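Local coordinates for protein soluble epoxide hydrolase (PDB 4INZ) that is a bacterial enzyme of the alpha/beta hydrolase fold family, a single chain built round a mixed, mostly parallel beta-sheet, at residues A[111-116]-A[283-288]; A[135-140]-A[249-254]. The protein carries 1 engineered substitution. All blocks are in the same frame, centred on the assembly; numbering follows the deposited sequence.

Contact 1 (A[111-116]-A[283-288]); sequences VVHDWG and SHAPQH
The imidazole of His113 lies between two side chains: Gln287 NE2 sits 3.1 Å above one face, offset toward the rim, and Asp114 CB stands 3.9 Å above the centre of the opposite face. The methyl of Ala285 approaches the same ring obliquely. His284 is bordered differently. One of its faces receives the rim of the His113 ring, with centroids 4.6 Å apart and the planes inclined to each other, while Asp114 OD1 reaches its edge, 3.0 Å from His284 NE2, the carboxylate standing 83° to the imidazole. The turn 113-115 between strand 108-112 and helix 115-126 is consistent with the nucleophile elbow of alpha/beta hydrolases: Asp114 takes an unusual backbone conformation with positive phi (59°), as the elbow residue does in this fold. The bend leaves little room at Gly116, and its N makes a weak bond back to His113 O. Asp114 OD2 accepts hydrogen bonds from Phe47 N and, weakly, from Trp115 N (2.7 Å), two grips that limit rotation of the carboxylate. With CG of His284 trans to the backbone N (chi1 -177°), its ring extends to the aspartate, and His284 ND1 is bonded to Asp256 OD2, an Asp-His-Asp series consistent with the triad of this fold.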
ATOM      1  N   VAL A 111      -6.203   6.191   1.869  1.00 17.62           N
ATOM      2  CA  VAL A 111      -4.931   6.588   1.251  1.00 16.77           C
ATOM      3  C   VAL A 111      -4.009   5.373   1.200  1.00 16.98           C
ATOM      4  O   VAL A 111      -3.730   4.766   2.231  1.00 19.42           O
ATOM      5  CB  VAL A 111      -4.260   7.705   2.068  1.00 17.57           C
ATOM      6  CG1 VAL A 111      -3.028   8.257   1.330  1.00 17.76           C
ATOM      7  CG2 VAL A 111      -5.262   8.807   2.345  1.00 18.89           C
ATOM      8  N   VAL A 112      -3.544   5.006   0.010  1.00 15.24           N
ATOM      9  CA  VAL A 112      -2.967   3.669  -0.158  1.00 16.89           C
ATOM     10  C   VAL A 112      -1.712   3.645  -1.021  1.00 17.06           C
ATOM     11  O   VAL A 112      -1.526   4.508  -1.875  1.00 17.66           O
ATOM     12  CB  VAL A 112      -4.009   2.693  -0.756  1.00 18.19           C
ATOM     13  CG1 VAL A 112      -5.254   2.633   0.135  1.00 18.89           C
ATOM     14  CG2 VAL A 112      -4.392   3.114  -2.169  1.00 18.63           C
ATOM     15  N   HIS A 113      -0.869   2.635  -0.803  1.00 16.00           N
ATOM     16  CA  HIS A 113       0.428   2.527  -1.473  1.00 16.96           C
ATOM     17  C   HIS A 113       0.837   1.052  -1.571  1.00 18.32           C
ATOM     18  O   HIS A 113       0.681   0.302  -0.607  1.00 18.96           O
ATOM     19  CB  HIS A 113       1.466   3.315  -0.658  1.00 16.49           C
ATOM     20  CG  HIS A 113       2.877   3.188  -1.138  1.00 17.10           C
ATOM     21  ND1 HIS A 113       3.275   3.532  -2.417  1.00 20.04           N
ATOM     22  CD2 HIS A 113       4.002   2.811  -0.484  1.00 14.49           C
ATOM     23  CE1 HIS A 113       4.578   3.346  -2.533  1.00 16.89           C
ATOM     24  NE2 HIS A 113       5.042   2.905  -1.376  1.00 22.03           N
ATOM     25  N   ASP A 114       1.321   0.639  -2.741  1.00 18.85           N
ATOM     26  CA  ASP A 114       1.949  -0.677  -2.926  1.00 21.25           C
ATOM     27  C   ASP A 114       0.961  -1.803  -2.564  1.00 20.36           C
ATOM     28  O   ASP A 114      -0.152  -1.822  -3.095  1.00 20.66           O
ATOM     29  CB  ASP A 114       3.268  -0.745  -2.129  1.00 21.60           C
ATOM     30  CG  ASP A 114       4.120  -1.957  -2.480  1.00 24.31           C
ATOM     31  OD1 ASP A 114       4.882  -1.895  -3.478  1.00 28.60           O
ATOM     32  OD2 ASP A 114       4.044  -2.964  -1.750  1.00 21.92           O
ATOM     33  N   TRP A 115       1.330  -2.725  -1.670  1.00 20.12           N
ATOM     34  CA  TRP A 115       0.373  -3.754  -1.247  1.00 19.71           C
ATOM     35  C   TRP A 115      -0.890  -3.116  -0.671  1.00 18.51           C
ATOM     36  O   TRP A 115      -1.995  -3.630  -0.850  1.00 20.90           O
ATOM     37  CB  TRP A 115       0.982  -4.744  -0.231  1.00 18.99           C
ATOM     38  CG  TRP A 115       1.242  -6.099  -0.827  1.00 19.57           C
ATOM     39  CD1 TRP A 115       2.457  -6.637  -1.150  1.00 21.58           C
ATOM     40  CD2 TRP A 115       0.262  -7.075  -1.201  1.00 21.68           C
ATOM     41  NE1 TRP A 115       2.293  -7.891  -1.694  1.00 21.65           N
ATOM     42  CE2 TRP A 115       0.955  -8.181  -1.739  1.00 23.00           C
ATOM     43  CE3 TRP A 115      -1.135  -7.122  -1.128  1.00 22.42           C
ATOM     44  CZ2 TRP A 115       0.296  -9.319  -2.209  1.00 23.72           C
ATOM     45  CZ3 TRP A 115      -1.788  -8.259  -1.590  1.00 26.11           C
ATOM     46  CH2 TRP A 115      -1.071  -9.338  -2.125  1.00 26.47           C
ATOM     47  N   GLY A 116      -0.721  -1.998   0.027  1.00 18.58           N
ATOM     48  CA  GLY A 116      -1.853  -1.260   0.561  1.00 17.49           C
ATOM     49  C   GLY A 116      -2.802  -0.802  -0.532  1.00 19.48           C
ATOM     50  O   GLY A 116      -4.010  -0.715  -0.316  1.00 20.15           O
ATOM     51  N   SER A 283      10.401   8.343  -6.902  1.00 18.87           N
ATOM     52  CA  SER A 283      10.404   6.946  -7.282  1.00 19.02           C
ATOM     53  C   SER A 283       9.198   6.259  -6.647  1.00 18.71           C
ATOM     54  O   SER A 283       8.084   6.771  -6.708  1.00 19.79           O
ATOM     55  CB  SER A 283      11.718   6.291  -6.846  1.00 21.73           C
ATOM     56  OG  SER A 283      11.838   4.975  -7.360  1.00 25.19           O
ATOM     57  N   HIS A 284       9.426   5.115  -6.016  1.00 20.17           N
ATOM     58  CA  HIS A 284       8.340   4.245  -5.559  1.00 19.95           C
ATOM     59  C   HIS A 284       7.410   4.831  -4.489  1.00 17.30           C
ATOM     60  O   HIS A 284       6.236   4.437  -4.384  1.00 18.15           O
ATOM     61  CB  HIS A 284       8.930   2.930  -5.031  1.00 22.35           C
ATOM     62  CG  HIS A 284       7.901   1.932  -4.602  1.00 23.56           C
ATOM     63  ND1 HIS A 284       7.025   1.339  -5.484  1.00 24.87           N
ATOM     64  CD2 HIS A 284       7.615   1.417  -3.381  1.00 22.93           C
ATOM     65  CE1 HIS A 284       6.239   0.504  -4.825  1.00 25.09           C
ATOM     66  NE2 HIS A 284       6.579   0.529  -3.548  1.00 24.68           N
ATOM     67  N   ALA A 285       7.930   5.740  -3.677  1.00 17.20           N
ATOM     68  CA  ALA A 285       7.195   6.192  -2.488  1.00 16.76           C
ATOM     69  C   ALA A 285       7.171   7.714  -2.344  1.00 16.38           C
ATOM     70  O   ALA A 285       7.809   8.284  -1.447  1.00 15.26           O
ATOM     71  CB  ALA A 285       7.771   5.551  -1.239  1.00 19.24           C
ATOM     72  N   PRO A 286       6.411   8.382  -3.219  1.00 16.67           N
ATOM     73  CA  PRO A 286       6.348   9.847  -3.223  1.00 16.39           C
ATOM     74  C   PRO A 286       5.980  10.417  -1.860  1.00 15.90           C
ATOM     75  O   PRO A 286       6.432  11.500  -1.519  1.00 15.94           O
ATOM     76  CB  PRO A 286       5.220  10.145  -4.212  1.00 17.66           C
ATOM     77  CG  PRO A 286       5.188   8.957  -5.127  1.00 18.36           C
ATOM     78  CD  PRO A 286       5.536   7.780  -4.239  1.00 18.30           C
ATOM     79  N   GLN A 287       5.163   9.703  -1.096  1.00 15.39           N
ATOM     80  CA  GLN A 287       4.626  10.283   0.124  1.00 15.44           C
ATOM     81  C   GLN A 287       5.711  10.725   1.109  1.00 17.06           C
ATOM     82  O   GLN A 287       5.525  11.718   1.816  1.00 17.20           O
ATOM     83  CB  GLN A 287       3.575   9.371   0.783  1.00 14.75           C
ATOM     84  CG  GLN A 287       4.100   8.071   1.383  1.00 16.42           C
ATOM     85  CD  GLN A 287       4.121   6.925   0.391  1.00 19.26           C
ATOM     86  OE1 GLN A 287       4.461   7.111  -0.779  1.00 19.84           O
ATOM     87  NE2 GLN A 287       3.742   5.727   0.853  1.00 18.33           N
ATOM     88  N   HIS A 288       6.835  10.005   1.171  1.00 16.84           N
ATOM     89  CA  HIS A 288       7.941  10.472   2.016  1.00 16.47           C
ATOM     90  C   HIS A 288       9.191  10.928   1.264  1.00 17.34           C
ATOM     91  O   HIS A 288      10.089  11.506   1.869  1.00 17.97           O
ATOM     92  CB  HIS A 288       8.267   9.538   3.208  1.00 14.97           C
ATOM     93  CG  HIS A 288       8.903   8.233   2.838  1.00 16.07           C
ATOM     94  ND1 HIS A 288       9.456   7.392   3.784  1.00 17.36           N
ATOM     95  CD2 HIS A 288       9.053   7.607   1.647  1.00 15.82           C
ATOM     96  CE1 HIS A 288       9.922   6.310   3.191  1.00 18.99           C
ATOM     97  NE2 HIS A 288       9.690   6.414   1.893  1.00 17.60           N
TER

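Contact 2 (A[135-140]-A[249-254]); sequences IAFNGP and QIIWGN
Two backbone hydrogen bonds through Ala136 tie together the parallel strands that run through 135-140 and 249-254: its N donates to Gln249 O at 2.8 Å, and its O accepts from Ile251 N at 2.9 Å. Around this pairing the side chains segregate by face. On one, the methyl of Ala136 meets Ile250 CD1 at 3.8 Å. On the other, Ile251 has both branches engaged: CG2 packs against Phe137 CE1 at 3.6 Å, while CD1 touches Ile135 CG2 at 3.9 Å. Its CG1 arm is trans to the carbonyl carbon (chi1 -56°) and fully extended, which carries CD1 alongside Ile135. Beyond the paired residues, the Asn138 amide stacks over the Trp252 indole, planes 22° apart, and Asn138 CA makes a CH-pi contact 4.0 Å from the centroid of the six-membered ring. Farther out, Phe301, Met298 and Val294 of helix 291-303 cover the face bearing Ile135, Ile251 and Phe137, a clear instance of the helix-backed central sheet of alpha/beta hydrolases. Strand 274-279 flanks the far side of 249-253. Ile251 O, buried without a hydrogen-bonding partner, has Phe137 CA 3.2 Å away in a CA-H...O contact; regular backbone pairing thus ends at Ile251 N, and this carbonyl faces a weak CH donor.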
ATOM      1  N   ILE A 135      -7.201   8.020  -2.356  1.00 18.22           N
ATOM      2  CA  ILE A 135      -5.940   8.587  -2.807  1.00 16.62           C
ATOM      3  C   ILE A 135      -4.949   7.445  -2.937  1.00 17.62           C
ATOM      4  O   ILE A 135      -4.598   6.802  -1.943  1.00 18.71           O
ATOM      5  CB  ILE A 135      -5.403   9.633  -1.817  1.00 16.16           C
ATOM      6  CG1 ILE A 135      -6.435  10.746  -1.612  1.00 18.59           C
ATOM      7  CG2 ILE A 135      -4.069  10.195  -2.309  1.00 17.13           C
ATOM      8  CD1 ILE A 135      -6.004  11.822  -0.623  1.00 18.16           C
ATOM      9  N   ALA A 136      -4.526   7.172  -4.169  1.00 17.10           N
ATOM     10  CA  ALA A 136      -3.663   6.028  -4.434  1.00 15.38           C
ATOM     11  C   ALA A 136      -2.292   6.463  -4.931  1.00 16.97           C
ATOM     12  O   ALA A 136      -2.191   7.241  -5.880  1.00 18.41           O
ATOM     13  CB  ALA A 136      -4.315   5.114  -5.452  1.00 18.89           C
ATOM     14  N   PHE A 137      -1.247   5.943  -4.285  1.00 17.09           N
ATOM     15  CA  PHE A 137       0.136   6.135  -4.727  1.00 16.59           C
ATOM     16  C   PHE A 137       0.590   4.925  -5.550  1.00 18.31           C
ATOM     17  O   PHE A 137      -0.208   4.037  -5.843  1.00 19.48           O
ATOM     18  CB  PHE A 137       1.063   6.352  -3.512  1.00 16.40           C
ATOM     19  CG  PHE A 137       0.793   7.631  -2.773  1.00 14.15           C
ATOM     20  CD1 PHE A 137       1.584   8.757  -2.996  1.00 16.17           C
ATOM     21  CD2 PHE A 137      -0.258   7.719  -1.862  1.00 16.45           C
ATOM     22  CE1 PHE A 137       1.329   9.953  -2.318  1.00 18.10           C
ATOM     23  CE2 PHE A 137      -0.525   8.912  -1.190  1.00 17.04           C
ATOM     24  CZ  PHE A 137       0.270  10.029  -1.412  1.00 17.26           C
ATOM     25  N   ASN A 138       1.867   4.890  -5.925  1.00 18.11           N
ATOM     26  CA  ASN A 138       2.393   3.786  -6.733  1.00 17.21           C
ATOM     27  C   ASN A 138       1.927   2.423  -6.238  1.00 18.46           C
ATOM     28  O   ASN A 138       2.101   2.098  -5.070  1.00 17.66           O
ATOM     29  CB  ASN A 138       3.922   3.821  -6.755  1.00 17.43           C
ATOM     30  CG  ASN A 138       4.454   5.010  -7.500  1.00 18.25           C
ATOM     31  OD1 ASN A 138       5.159   4.867  -8.506  1.00 20.37           O
ATOM     32  ND2 ASN A 138       4.095   6.197  -7.037  1.00 14.88           N
ATOM     33  N   GLY A 139       1.355   1.628  -7.134  1.00 18.70           N
ATOM     34  CA  GLY A 139       0.827   0.317  -6.789  1.00 18.40           C
ATOM     35  C   GLY A 139      -0.158  -0.102  -7.861  1.00 20.74           C
ATOM     36  O   GLY A 139      -0.460   0.677  -8.757  1.00 20.80           O
ATOM     37  N   PRO A 140      -0.672  -1.333  -7.774  1.00 20.41           N
ATOM     38  CA  PRO A 140      -1.467  -1.852  -8.893  1.00 21.81           C
ATOM     39  C   PRO A 140      -2.957  -1.496  -8.843  1.00 23.81           C
ATOM     40  O   PRO A 140      -3.633  -1.776  -7.850  1.00 24.95           O
ATOM     41  CB  PRO A 140      -1.282  -3.364  -8.762  1.00 20.60           C
ATOM     42  CG  PRO A 140      -1.155  -3.575  -7.262  1.00 21.59           C
ATOM     43  CD  PRO A 140      -0.407  -2.355  -6.747  1.00 20.57           C
ATOM     44  N   GLN A 249      -7.828  10.197  -6.532  1.00 19.55           N
ATOM     45  CA  GLN A 249      -6.611  10.919  -6.873  1.00 18.11           C
ATOM     46  C   GLN A 249      -5.449   9.939  -6.900  1.00 19.12           C
ATOM     47  O   GLN A 249      -5.238   9.211  -5.929  1.00 20.79           O
ATOM     48  CB  GLN A 249      -6.302  11.992  -5.827  1.00 16.09           C
ATOM     49  CG  GLN A 249      -4.934  12.653  -6.037  1.00 16.63           C
ATOM     50  CD  GLN A 249      -4.955  13.696  -7.143  1.00 18.15           C
ATOM     51  OE1 GLN A 249      -5.821  14.573  -7.166  1.00 20.26           O
ATOM     52  NE2 GLN A 249      -4.003  13.605  -8.063  1.00 18.56           N
ATOM     53  N   ILE A 250      -4.700   9.931  -8.005  1.00 18.41           N
ATOM     54  CA  ILE A 250      -3.460   9.175  -8.096  1.00 17.83           C
ATOM     55  C   ILE A 250      -2.289  10.131  -7.905  1.00 15.47           C
ATOM     56  O   ILE A 250      -2.278  11.222  -8.479  1.00 19.00           O
ATOM     57  CB  ILE A 250      -3.270   8.535  -9.479  1.00 19.28           C
ATOM     58  CG1 ILE A 250      -4.478   7.683  -9.873  1.00 24.56           C
ATOM     59  CG2 ILE A 250      -1.961   7.755  -9.530  1.00 20.43           C
ATOM     60  CD1 ILE A 250      -4.937   6.750  -8.821  1.00 26.12           C
ATOM     61  N   ILE A 251      -1.313   9.724  -7.093  1.00 16.21           N
ATOM     62  CA  ILE A 251      -0.076  10.488  -6.908  1.00 16.56           C
ATOM     63  C   ILE A 251       1.078   9.528  -7.152  1.00 18.15           C
ATOM     64  O   ILE A 251       1.298   8.605  -6.373  1.00 20.48           O
ATOM     65  CB  ILE A 251       0.011  11.094  -5.497  1.00 14.63           C
ATOM     66  CG1 ILE A 251      -1.232  11.957  -5.236  1.00 16.17           C
ATOM     67  CG2 ILE A 251       1.289  11.919  -5.348  1.00 17.56           C
ATOM     68  CD1 ILE A 251      -1.311  12.558  -3.836  1.00 15.70           C
ATOM     69  N   TRP A 252       1.807   9.741  -8.245  1.00 17.13           N
ATOM     70  CA  TRP A 252       2.610   8.675  -8.833  1.00 16.14           C
ATOM     71  C   TRP A 252       4.036   9.111  -9.094  1.00 17.98           C
ATOM     72  O   TRP A 252       4.264  10.093  -9.798  1.00 18.81           O
ATOM     73  CB  TRP A 252       1.979   8.270 -10.169  1.00 18.45           C
ATOM     74  CG  TRP A 252       2.562   7.024 -10.764  1.00 18.57           C
ATOM     75  CD1 TRP A 252       3.675   6.930 -11.549  1.00 21.37           C
ATOM     76  CD2 TRP A 252       2.052   5.694 -10.628  1.00 20.18           C
ATOM     77  NE1 TRP A 252       3.889   5.618 -11.911  1.00 21.89           N
ATOM     78  CE2 TRP A 252       2.904   4.841 -11.361  1.00 21.41           C
ATOM     79  CE3 TRP A 252       0.954   5.141  -9.968  1.00 20.35           C
ATOM     80  CZ2 TRP A 252       2.691   3.464 -11.445  1.00 23.24           C
ATOM     81  CZ3 TRP A 252       0.742   3.773 -10.058  1.00 21.54           C
ATOM     82  CH2 TRP A 252       1.609   2.953 -10.784  1.00 22.09           C
ATOM     83  N   GLY A 253       4.997   8.371  -8.543  1.00 16.59           N
ATOM     84  CA  GLY A 253       6.398   8.669  -8.782  1.00 16.36           C
ATOM     85  C   GLY A 253       6.841   8.041 -10.088  1.00 19.28           C
ATOM     86  O   GLY A 253       6.816   6.817 -10.225  1.00 19.44           O
ATOM     87  N   ASN A 254       7.249   8.861 -11.054  1.00 20.10           N
ATOM     88  CA  ASN A 254       7.592   8.328 -12.371  1.00 24.31           C
ATOM     89  C   ASN A 254       8.798   7.389 -12.405  1.00 26.35           C
ATOM     90  O   ASN A 254       8.903   6.548 -13.304  1.00 29.29           O
ATOM     91  CB  ASN A 254       7.798   9.461 -13.385  1.00 26.54           C
ATOM     92  CG  ASN A 254       6.496  10.069 -13.844  1.00 29.10           C
ATOM     93  OD1 ASN A 254       5.431   9.491 -13.640  1.00 27.83           O
ATOM     94  ND2 ASN A 254       6.573  11.240 -14.483  1.00 32.39           N
TER

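How the contacts relate
Both contacts, their centres about 7 Å apart, reach the same sheet through neighbouring strands 108-112 and 131-137. Probable hydrogen bonds join them: Val112 O to Phe137 N at 2.8 Å and Val112 N to Ile135 O at 2.9 Å. Beyond the strand ends, His284 O packs 3.4 Å from Asn138 CB. Contact 2 is nested within the chain loop closed by contact 1, and 71 of the 108 residues between its own segments are helical. Strand 248-253 leads to Asp256, whose OD2 bonds His284 ND1, so the chain leaving contact 2 meets contact 1 there. A di(hydroxyethyl)ether, probably from the crystallisation liquor, lies about 5 Å from the Asp114 side chain; such molecules often mark pockets.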